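Leucyl-trna synthetase (Plasmodium knowlesi, PDB 5FOF) charges tRNA(Leu) with leucine at the expense of ATP, and the fragment here is its editing domain, which probably hydrolyses mischarged tRNA. Local coordinates at residues 184-187 and 188-191; 220-223 and 224-228. All coordinates share one frame; numbering follows the deposited sequence.

Overall arrangement
Both contacts are local and belong to the editing domain of the synthetase. Contact 1 (184-187 with 188-191) comes first along the chain, where strand 183-185 runs into the loop before its antiparallel neighbour, strand 194-198. Contact 2 (220-223 with 224-228) follows on helix 219-230, after strand 211-213. Their centres lie 20 Å apart and their nearest atoms about 12 Å, without touching. Strand 194-198 connects them: Ser189 of contact 1 packs on Leu194 at its start, whereas Leu225 and Ile228 of contact 2 pack on Leu197 and Pro198 towards its end. One is thus a turn at a sheet end, the other a helix laid against the same mixed sheet.

Contact 1 of 2, residues 184-187 and 188-191; sequences TYSN and LSEK
Ser186 and Ser189 bracket a tight turn in which the chain leaves strand 183-185 and doubles back, their CA atoms 5.6 Å apart; Asn187 and Leu188 occupy its corner with backbone angles near those of a type I turn. An ST turn fixes the bend: the N-H of Leu188 is bonded to Ser186 OG at 3.1 Å, with an N-H...O angle of 153°. A first torsion of 90° in Ser186 swings that hydroxyl under the turn, where it also lies 3.0 Å from Ser189 OG, close enough for a hydroxyl-hydroxyl bond whose proton is not settled. Ser189 OG is likewise 3.0 Å from Ser186 O and 3.0 Å from Lys191 O, leaving several possible routes for its own proton. Leu188 folds its CD2 methyl back to 3.7 Å from Asn187 O, while its side chain also packs on Ile36 and on Tyr318 and Ile319 of helix 308-321. Asn187 turns outward; its OD1 lies in the plane of the Tyr185 ring, 3.6 Å from the edge atom CE2, and its ND2 is bonded to Glu324. Lys192 NZ is bonded to both Ser186 O and Ser189 O, clasping the two ends of the turn. Ser186 OG thus serves as acceptor for the turn and Ser189 OG probably bonds to a neighbouring oxygen, consistent with a polar cluster that stabilises the bend between strands 183-185 and 194-198.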
ATOM      1  N   THR A 184      -6.675  -8.130  -5.918  1.00 48.28           N
ATOM      2  CA  THR A 184      -5.773  -8.099  -4.773  1.00 46.80           C
ATOM      3  C   THR A 184      -6.546  -8.332  -3.485  1.00 46.59           C
ATOM      4  O   THR A 184      -7.759  -8.083  -3.411  1.00 47.24           O
ATOM      5  CB  THR A 184      -5.009  -6.746  -4.667  1.00 47.20           C
ATOM      6  OG1 THR A 184      -5.924  -5.640  -4.720  1.00 53.22           O
ATOM      7  CG2 THR A 184      -3.990  -6.594  -5.800  1.00 45.58           C
ATOM      8  N   TYR A 185      -5.853  -8.814  -2.463  1.00 43.67           N
ATOM      9  CA  TYR A 185      -6.464  -8.883  -1.142  1.00 44.26           C
ATOM     10  C   TYR A 185      -5.453  -8.528  -0.062  1.00 42.17           C
ATOM     11  O   TYR A 185      -4.258  -8.507  -0.307  1.00 39.17           O
ATOM     12  CB  TYR A 185      -7.088 -10.270  -0.923  1.00 44.04           C
ATOM     13  CG  TYR A 185      -6.112 -11.415  -0.846  1.00 43.89           C
ATOM     14  CD1 TYR A 185      -5.679 -12.079  -2.002  1.00 46.41           C
ATOM     15  CD2 TYR A 185      -5.642 -11.862   0.376  1.00 44.03           C
ATOM     16  CE1 TYR A 185      -4.792 -13.152  -1.930  1.00 45.79           C
ATOM     17  CE2 TYR A 185      -4.754 -12.924   0.466  1.00 45.98           C
ATOM     18  CZ  TYR A 185      -4.335 -13.572  -0.687  1.00 47.86           C
ATOM     19  OH  TYR A 185      -3.445 -14.616  -0.581  1.00 50.95           O
ATOM     20  N   SER A 186      -5.955  -8.192   1.117  1.00 44.30           N
ATOM     21  CA  SER A 186      -5.138  -8.210   2.316  1.00 46.00           C
ATOM     22  C   SER A 186      -5.762  -9.197   3.276  1.00 45.91           C
ATOM     23  O   SER A 186      -6.951  -9.507   3.167  1.00 47.11           O
ATOM     24  CB  SER A 186      -5.042  -6.827   2.952  1.00 47.13           C
ATOM     25  OG  SER A 186      -6.069  -6.595   3.891  1.00 48.52           O
ATOM     26  N   ASN A 187      -4.962  -9.669   4.225  1.00 46.01           N
ATOM     27  CA  ASN A 187      -5.475 -10.510   5.308  1.00 48.24           C
ATOM     28  C   ASN A 187      -6.080  -9.738   6.486  1.00 49.68           C
ATOM     29  O   ASN A 187      -6.397 -10.343   7.499  1.00 56.46           O
ATOM     30  CB  ASN A 187      -4.393 -11.483   5.791  1.00 45.51           C
ATOM     31  CG  ASN A 187      -4.123 -12.585   4.793  1.00 44.23           C
ATOM     32  OD1 ASN A 187      -5.004 -12.999   4.038  1.00 47.44           O
ATOM     33  ND2 ASN A 187      -2.910 -13.075   4.790  1.00 44.49           N
ATOM     34  N   LEU A 188      -6.254  -8.423   6.356  1.00 52.04           N
ATOM     35  CA  LEU A 188      -6.931  -7.611   7.378  1.00 48.80           C
ATOM     36  C   LEU A 188      -8.276  -7.074   6.918  1.00 44.97           C
ATOM     37  O   LEU A 188      -9.081  -6.674   7.747  1.00 49.34           O
ATOM     38  CB  LEU A 188      -6.043  -6.437   7.795  1.00 48.24           C
ATOM     39  CG  LEU A 188      -4.556  -6.735   8.001  1.00 52.23           C
ATOM     40  CD1 LEU A 188      -3.793  -5.447   8.246  1.00 56.81           C
ATOM     41  CD2 LEU A 188      -4.315  -7.714   9.137  1.00 52.34           C
ATOM     42  N   SER A 189      -8.521  -7.051   5.614  1.00 45.87           N
ATOM     43  CA  SER A 189      -9.742  -6.446   5.062  1.00 48.04           C
ATOM     44  C   SER A 189     -10.954  -7.315   5.284  1.00 51.36           C
ATOM     45  O   SER A 189     -10.849  -8.532   5.325  1.00 57.70           O
ATOM     46  CB  SER A 189      -9.597  -6.188   3.556  1.00 44.76           C
ATOM     47  OG  SER A 189      -8.887  -7.230   2.941  1.00 43.99           O
ATOM     48  N   GLU A 190     -12.106  -6.673   5.403  1.00 56.90           N
ATOM     49  CA  GLU A 190     -13.375  -7.367   5.469  1.00 60.75           C
ATOM     50  C   GLU A 190     -13.621  -8.161   4.181  1.00 60.58           C
ATOM     51  O   GLU A 190     -13.867  -9.361   4.252  1.00 58.41           O
ATOM     52  CB  GLU A 190     -14.507  -6.373   5.715  1.00 64.51           C
ATOM     53  CG  GLU A 190     -15.854  -7.010   6.024  1.00 65.36           C
ATOM     54  CD  GLU A 190     -17.013  -6.301   5.357  1.00 70.91           C
ATOM     55  OE1 GLU A 190     -16.820  -5.726   4.259  1.00 75.22           O
ATOM     56  OE2 GLU A 190     -18.128  -6.336   5.923  1.00 77.01           O
ATOM     57  N   LYS A 191     -13.540  -7.511   3.019  1.00 63.10           N
ATOM     58  CA  LYS A 191     -13.721  -8.215   1.735  1.00 65.69           C
ATOM     59  C   LYS A 191     -12.383  -8.533   1.117  1.00 69.21           C
ATOM     60  O   LYS A 191     -11.380  -7.901   1.454  1.00 69.20           O
ATOM     61  CB  LYS A 191     -14.609  -7.418   0.790  1.00 70.11           C
ATOM     62  CG  LYS A 191     -15.938  -7.076   1.451  1.00 77.58           C
ATOM     63  CD  LYS A 191     -17.167  -7.320   0.587  1.00 81.07           C
ATOM     64  CE  LYS A 191     -18.424  -7.369   1.458  1.00 81.93           C
ATOM     65  NZ  LYS A 191     -19.626  -6.804   0.781  1.00 83.59           N
TER

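Contact 2 of 2, residues 220-223 and 224-228; sequences DDYA and CLQDI
Asp220 and Cys224 begin a run of alpha-helical i to i+4 bonds in helix 219-230 of the editing domain: Cys224 N is bonded to Asp220 O at 3.1 Å. Asp220 forms a salt bridge with Lys285 through OD2, and Cys224 CB rests beside Asp220 O. At Asp221 the backbone bond to Leu225 N is straighter, with an N-H...O angle of 169°, while its OD2 is bonded to Val214 N and its own N to Ser218 OG, so that the start of the helix is tied to the chain before it. By family resemblance, this end of the helix probably borders the editing pocket. Tyr222 carries the main side-chain meeting. The first torsion of Tyr222 (-172°) puts CG beside its own carbonyl carbon, and the ring leans along the helix towards Gln226, whose chain bends at its second torsion to bring its amide obliquely past the phenol, the two planes 44° apart. Gln226 CG lies 3.5 Å from ring atom CE1 of Tyr222, and Gln226 NE2 sits 3.2 Å from CZ. Tyr268 of helix 263-270 touches both partners, its ring meeting that of Tyr222. The methyl of Ala223 packs on Tyr268 as well, and the Ala223 carbonyl O receives Asp227 N at 3.2 Å. The Asp227 carboxylate, weakly bonded through OD2 to Ser275 OG, folds back over its own helix until OD1 stands 3.3 Å from Ala223 O, one acceptor beside another.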
ATOM      1  N   ASP A 220     -10.159  11.772   1.088  1.00 43.56           N
ATOM      2  CA  ASP A 220      -9.360  11.704  -0.131  1.00 40.24           C
ATOM      3  C   ASP A 220      -9.678  10.420  -0.914  1.00 45.55           C
ATOM      4  O   ASP A 220      -9.803  10.446  -2.146  1.00 44.92           O
ATOM      5  CB  ASP A 220      -7.885  11.763   0.279  1.00 36.52           C
ATOM      6  CG  ASP A 220      -6.928  11.910  -0.894  1.00 39.03           C
ATOM      7  OD1 ASP A 220      -7.302  12.452  -1.964  1.00 43.33           O
ATOM      8  OD2 ASP A 220      -5.760  11.485  -0.739  1.00 36.42           O
ATOM      9  N   ASP A 221      -9.806   9.304  -0.186  1.00 47.88           N
ATOM     10  CA  ASP A 221     -10.157   8.008  -0.778  1.00 48.81           C
ATOM     11  C   ASP A 221     -11.588   8.037  -1.333  1.00 47.36           C
ATOM     12  O   ASP A 221     -11.826   7.594  -2.458  1.00 46.10           O
ATOM     13  CB  ASP A 221     -10.008   6.849   0.240  1.00 48.85           C
ATOM     14  CG  ASP A 221      -8.566   6.673   0.775  1.00 48.25           C
ATOM     15  OD1 ASP A 221      -7.580   7.171   0.168  1.00 50.22           O
ATOM     16  OD2 ASP A 221      -8.434   6.006   1.825  1.00 43.33           O
ATOM     17  N   TYR A 222     -12.530   8.570  -0.559  1.00 47.34           N
ATOM     18  CA  TYR A 222     -13.923   8.732  -1.046  1.00 52.01           C
ATOM     19  C   TYR A 222     -14.018   9.569  -2.334  1.00 53.39           C
ATOM     20  O   TYR A 222     -14.831   9.274  -3.208  1.00 57.06           O
ATOM     21  CB  TYR A 222     -14.815   9.376   0.034  1.00 51.08           C
ATOM     22  CG  TYR A 222     -16.303   9.415  -0.291  1.00 52.39           C
ATOM     23  CD1 TYR A 222     -16.862  10.478  -0.998  1.00 54.95           C
ATOM     24  CD2 TYR A 222     -17.158   8.404   0.142  1.00 53.92           C
ATOM     25  CE1 TYR A 222     -18.225  10.519  -1.286  1.00 55.37           C
ATOM     26  CE2 TYR A 222     -18.515   8.437  -0.140  1.00 54.07           C
ATOM     27  CZ  TYR A 222     -19.046   9.493  -0.855  1.00 54.74           C
ATOM     28  OH  TYR A 222     -20.397   9.515  -1.117  1.00 55.09           O
ATOM     29  N   ALA A 223     -13.204  10.616  -2.419  1.00 51.74           N
ATOM     30  CA  ALA A 223     -13.243  11.559  -3.526  1.00 53.43           C
ATOM     31  C   ALA A 223     -12.648  10.952  -4.778  1.00 51.41           C
ATOM     32  O   ALA A 223     -13.101  11.232  -5.874  1.00 50.66           O
ATOM     33  CB  ALA A 223     -12.478  12.828  -3.159  1.00 58.20           C
ATOM     34  N   CYS A 224     -11.612  10.141  -4.610  1.00 49.95           N
ATOM     35  CA  CYS A 224     -10.988   9.475  -5.741  1.00 49.92           C
ATOM     36  C   CYS A 224     -11.932   8.431  -6.333  1.00 52.52           C
ATOM     37  O   CYS A 224     -12.036   8.320  -7.553  1.00 52.30           O
ATOM     38  CB  CYS A 224      -9.677   8.834  -5.325  1.00 47.63           C
ATOM     39  SG  CYS A 224      -8.721   8.227  -6.716  1.00 49.29           S
ATOM     40  N   LEU A 225     -12.603   7.677  -5.464  1.00 53.83           N
ATOM     41  CA  LEU A 225     -13.631   6.719  -5.878  1.00 56.26           C
ATOM     42  C   LEU A 225     -14.808   7.354  -6.628  1.00 57.77           C
ATOM     43  O   LEU A 225     -15.263   6.807  -7.630  1.00 55.14           O
ATOM     44  CB  LEU A 225     -14.165   5.918  -4.681  1.00 56.85           C
ATOM     45  CG  LEU A 225     -13.583   4.518  -4.465  1.00 58.82           C
ATOM     46  CD1 LEU A 225     -14.218   3.889  -3.235  1.00 57.54           C
ATOM     47  CD2 LEU A 225     -13.806   3.626  -5.689  1.00 61.62           C
ATOM     48  N   GLN A 226     -15.296   8.493  -6.133  1.00 62.03           N
ATOM     49  CA  GLN A 226     -16.404   9.235  -6.777  1.00 60.36           C
ATOM     50  C   GLN A 226     -16.067   9.642  -8.199  1.00 60.07           C
ATOM     51  O   GLN A 226     -16.836   9.393  -9.124  1.00 63.03           O
ATOM     52  CB  GLN A 226     -16.775  10.480  -5.967  1.00 58.53           C
ATOM     53  CG  GLN A 226     -17.571  10.182  -4.700  1.00 61.33           C
ATOM     54  CD  GLN A 226     -18.979   9.660  -4.965  1.00 62.09           C
ATOM     55  OE1 GLN A 226     -19.506   9.762  -6.076  1.00 63.22           O
ATOM     56  NE2 GLN A 226     -19.591   9.103  -3.937  1.00 61.05           N
ATOM     57  N   ASP A 227     -14.906  10.259  -8.366  1.00 61.00           N
ATOM     58  CA  ASP A 227     -14.410  10.602  -9.693  1.00 61.08           C
ATOM     59  C   ASP A 227     -14.376   9.396 -10.614  1.00 58.14           C
ATOM     60  O   ASP A 227     -14.822   9.490 -11.745  1.00 63.09           O
ATOM     61  CB  ASP A 227     -13.011  11.244  -9.629  1.00 60.49           C
ATOM     62  CG  ASP A 227     -13.052  12.705  -9.230  1.00 58.51           C
ATOM     63  OD1 ASP A 227     -13.959  13.104  -8.469  1.00 47.90           O
ATOM     64  OD2 ASP A 227     -12.155  13.450  -9.674  1.00 65.84           O
ATOM     65  N   ILE A 228     -13.851   8.275 -10.126  1.00 59.25           N
ATOM     66  CA  ILE A 228     -13.702   7.069 -10.947  1.00 57.57           C
ATOM     67  C   ILE A 228     -15.071   6.482 -11.334  1.00 56.54           C
ATOM     68  O   ILE A 228     -15.247   6.028 -12.447  1.00 56.92           O
ATOM     69  CB  ILE A 228     -12.810   6.017 -10.252  1.00 55.20           C
ATOM     70  CG1 ILE A 228     -11.362   6.503 -10.209  1.00 55.83           C
ATOM     71  CG2 ILE A 228     -12.866   4.671 -10.976  1.00 58.38           C
ATOM     72  CD1 ILE A 228     -10.469   5.752  -9.234  1.00 54.97           C
TER